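Glycosyl hydrolase, family 8 (PDB 3REN) probably hydrolyses alpha-1,4-linked glucans as an alpha-amylase, using an (alpha/alpha)6-barrel fold of the kind found in family 8 glycosyl hydrolases. Local coordinates at residues E190-Y193 with E194-S198; D230-L233 with S234-V237. All blocks are in the same frame, centred on the assembly; numbering follows the deposited sequence.

Contact 1: E190-Y193 with E194-S198; sequences EGIY and EKSNS. With EDO (1,2-ethanediol), chain K.
Tyr193 lies alongside Asn197, one helical turn further on, and the two side chains point the same way. At the root of the tyrosine, CB meets only the following peptide, as chain connectivity requires; packing starts at the ring. The chi1 of -177° puts CG anti to the backbone N, and the ring then runs out alongside Asn197 and passes at a slant to the Glu194 side chain. Tyr193 CD1 lies 4.0 Å from Glu194 OE2, with the carboxylate plane turned 40° from the ring. Further out, Tyr193 CE1 meets Asn197 CB at 4.2 Å, and the amide plane is inclined 31° to the ring. At the tip, Tyr193 OH is hydrogen-bonded to Glu246 OE2, while Asn197 OD1 accepts a hydrogen bond from Arg241 NH1. Both segments belong to helix 188-201 of the (alpha/alpha)6 barrel, which packs against helix 176-185 through Tyr193 and Ser196. Regular i to i+4 bonds run along it, such as Asn197 N to Tyr193 O at 2.9 Å. On the buried side, Ile192 O accepts twice. Ser196 N donates to Ile192 O at 2.9 Å, nearly in line with the carbonyl. Ser196 OG donates to the same Ile192 O at 2.8 Å from above the carbonyl plane, which satisfies the buried hydroxyl within its own helix. The Glu194 chain is bent at chi2, and Glu194 CG lies 3.0 Å from Glu190 O.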
# COMPACT_ATOMS: atom_id res chain seq x y z
N GLU A 190 10.02 19.03 6.29
CA GLU A 190 8.88 19.67 6.99
C GLU A 190 7.98 20.43 6.04
O GLU A 190 6.74 20.36 6.14
CB GLU A 190 9.35 20.63 8.10
CG GLU A 190 10.02 19.89 9.25
CD GLU A 190 10.49 20.81 10.37
OE1 GLU A 190 10.39 22.07 10.24
OE2 GLU A 190 10.94 20.24 11.40
N GLY A 191 8.61 21.16 5.12
CA GLY A 191 7.87 21.88 4.10
C GLY A 191 7.10 20.92 3.20
O GLY A 191 5.98 21.22 2.78
N ILE A 192 7.71 19.78 2.88
CA ILE A 192 7.04 18.78 2.03
C ILE A 192 5.84 18.19 2.76
O ILE A 192 4.76 18.09 2.18
CB ILE A 192 7.99 17.62 1.58
CG1 ILE A 192 9.22 18.17 0.84
CG2 ILE A 192 7.27 16.69 0.67
CD1 ILE A 192 8.91 18.64 -0.56
N TYR A 193 6.05 17.79 4.03
CA TYR A 193 4.98 17.32 4.90
C TYR A 193 3.82 18.32 4.99
O TYR A 193 2.65 17.92 4.87
CB TYR A 193 5.47 17.00 6.34
CG TYR A 193 4.38 16.43 7.24
CD1 TYR A 193 3.44 17.26 7.86
CD2 TYR A 193 4.28 15.05 7.47
CE1 TYR A 193 2.46 16.74 8.67
CE2 TYR A 193 3.31 14.52 8.28
CZ TYR A 193 2.40 15.37 8.88
OH TYR A 193 1.44 14.85 9.71
N GLU A 194 4.15 19.59 5.22
CA GLU A 194 3.13 20.66 5.36
C GLU A 194 2.32 20.87 4.07
O GLU A 194 1.09 21.00 4.12
CB GLU A 194 3.74 22.00 5.79
CG GLU A 194 4.43 22.02 7.17
CD GLU A 194 3.47 21.82 8.36
OE1 GLU A 194 2.43 22.52 8.44
OE2 GLU A 194 3.78 20.99 9.25
N LYS A 195 3.00 20.88 2.92
CA LYS A 195 2.29 20.99 1.64
C LYS A 195 1.40 19.77 1.33
O LYS A 195 0.22 19.92 0.98
CB LYS A 195 3.25 21.29 0.50
CG LYS A 195 2.59 21.34 -0.91
CD LYS A 195 1.60 22.52 -1.06
CE LYS A 195 1.16 22.69 -2.52
NZ LYS A 195 -0.07 23.53 -2.67
N SER A 196 1.98 18.58 1.47
CA SER A 196 1.25 17.30 1.36
C SER A 196 -0.00 17.26 2.24
O SER A 196 -1.11 16.95 1.76
CB SER A 196 2.19 16.14 1.74
OG SER A 196 3.29 16.12 0.84
N ASN A 197 0.16 17.60 3.51
CA ASN A 197 -0.94 17.56 4.42
C ASN A 197 -2.03 18.59 4.01
O ASN A 197 -3.24 18.31 4.10
CB ASN A 197 -0.48 17.80 5.87
CG ASN A 197 -1.56 17.47 6.87
OD1 ASN A 197 -2.18 16.38 6.82
ND2 ASN A 197 -1.83 18.42 7.78
N SER A 198 -1.58 19.74 3.52
CA SER A 198 -2.50 20.77 3.03
C SER A 198 -3.29 20.29 1.82
O SER A 198 -4.47 20.53 1.72
CB SER A 198 -1.76 22.08 2.76
OG SER A 198 -2.53 22.94 1.94
C1 EDO K . -2.94 22.81 -1.82
O1 EDO K . -2.44 22.84 -0.49
C2 EDO K . -4.42 22.46 -1.83
O2 EDO K . -5.12 23.70 -1.73

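Contact 2: D230-L233 with S234-V237; sequences DFLL and STIV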
# COMPACT_ATOMS: atom_id res chain seq x y z
N ASP A 230 -13.17 6.80 -5.15
CA ASP A 230 -12.38 5.55 -5.15
C ASP A 230 -12.07 5.16 -3.72
O ASP A 230 -11.13 5.72 -3.10
CB ASP A 230 -11.05 5.71 -5.92
CG ASP A 230 -10.35 4.37 -6.16
OD1 ASP A 230 -10.30 3.50 -5.22
OD2 ASP A 230 -9.84 4.20 -7.28
N PHE A 231 -12.83 4.21 -3.19
CA PHE A 231 -12.74 3.97 -1.74
C PHE A 231 -11.39 3.47 -1.25
O PHE A 231 -10.93 3.88 -0.18
CB PHE A 231 -13.87 3.04 -1.28
CG PHE A 231 -13.97 2.92 0.18
CD1 PHE A 231 -13.82 1.68 0.80
CD2 PHE A 231 -14.25 4.04 0.97
CE1 PHE A 231 -13.91 1.55 2.19
CE2 PHE A 231 -14.34 3.92 2.37
CZ PHE A 231 -14.16 2.66 2.98
N LEU A 232 -10.77 2.55 -2.00
CA LEU A 232 -9.47 2.01 -1.61
C LEU A 232 -8.48 3.13 -1.42
O LEU A 232 -7.75 3.19 -0.39
CB LEU A 232 -8.92 1.02 -2.62
CG LEU A 232 -7.50 0.56 -2.26
CD1 LEU A 232 -7.50 -0.29 -0.96
CD2 LEU A 232 -6.93 -0.23 -3.40
N LEU A 233 -8.42 4.03 -2.38
CA LEU A 233 -7.50 5.12 -2.29
C LEU A 233 -7.77 5.99 -1.08
O LEU A 233 -6.87 6.39 -0.48
CB LEU A 233 -7.45 5.94 -3.55
CG LEU A 233 -6.58 5.48 -4.70
CD1 LEU A 233 -6.34 4.02 -4.82
CD2 LEU A 233 -6.99 6.10 -6.00
N SER A 234 -9.02 6.24 -0.75
CA SER A 234 -9.28 7.06 0.46
C SER A 234 -8.85 6.33 1.76
O SER A 234 -8.38 6.96 2.70
CB SER A 234 -10.76 7.45 0.56
OG SER A 234 -11.06 8.49 -0.38
N THR A 235 -9.03 5.01 1.83
CA THR A 235 -8.51 4.27 2.97
C THR A 235 -6.99 4.40 3.11
O THR A 235 -6.48 4.47 4.25
CB THR A 235 -8.96 2.79 3.02
OG1 THR A 235 -8.37 2.03 1.95
CG2 THR A 235 -10.48 2.72 2.97
N ILE A 236 -6.27 4.44 1.99
CA ILE A 236 -4.83 4.63 2.06
C ILE A 236 -4.56 6.02 2.66
O ILE A 236 -3.77 6.15 3.62
CB ILE A 236 -4.13 4.44 0.70
CG1 ILE A 236 -4.25 2.99 0.25
CG2 ILE A 236 -2.59 4.84 0.78
CD1 ILE A 236 -4.04 2.76 -1.23
N VAL A 237 -5.22 7.05 2.13
CA VAL A 237 -5.01 8.42 2.65
C VAL A 237 -5.32 8.47 4.16
O VAL A 237 -4.57 9.07 4.95
CB VAL A 237 -5.90 9.44 1.92
CG1 VAL A 237 -5.86 10.77 2.62
CG2 VAL A 237 -5.51 9.57 0.42
O HOH W 1 -10.26 8.32 -3.02
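Thr235 sets its methyl over one face of the Phe231 ring, and the two side chains cross at about a right angle. CG2 of Thr235 lies 3.9 Å from the Phe231 ring centroid, 20° off the normal, which makes a CH-pi contact. The methyl is displaced toward the rim, nearest CE1 and CZ. The chi1 of 68° explains both ends of the threonine: it places OG1 between the backbone N and the carbonyl carbon and leaves CG2 beside the N, facing the ring. Thr235 OG1 donates to Leu232 O at 2.7 Å, and Ile236 N donates to the same oxygen. The hydroxyl approaches at a C=O...O angle of 124°, well bent, whereas the amide comes in much straighter. Thr235 OG1 is also hydrogen-bonded to Asn288 ND2.

This is the first turn of helix 231-243 in the (alpha/alpha)6 barrel, entered from strand 228-230. Asp230 is its N-cap: Asp230 OD1 accepts from Leu233 N in a weak capping bond of 3.4 Å. A water joins Asp230 O, to which it donates, and Ser234 OG, whose protein partner is Tyr212 N.

Leu232 also crosses Thr235 at about a right angle, with Leu232 CD1 3.8 Å from Thr235 OG1. Ile236 reaches back along the helix toward both leucines. Ile236 CD1 is 4.2 Å from Leu232 CG and 4.4 Å from Leu233 CD1, a loose apolar patch. Trp254 and Ile255 of helix 249-262 touch the Phe231 side chain, and Tyr269 packs edge-to-face with its ring.

Both contacts are packing between residues three and four apart within a single helix, but in different helices, and contact 1 precedes contact 2 along the chain. Their centres are 19 Å apart, and their nearest atoms about 8 Å, without touching. Contact 1 takes up most of helix 188-201, about 20 Å from the chain centre; contact 2 opens its helix and lies about 10 Å from that centre. The chemistry follows. The outer contact carries two exposed glutamates and polar tips bonded to other parts of the chain. The inner one has no exposed residue and relies on a methyl-ring contact, aliphatic packing and a capped start. The hydroxyl sharing a carbonyl comes from a serine four residues on in contact 1, a threonine three on in contact 2.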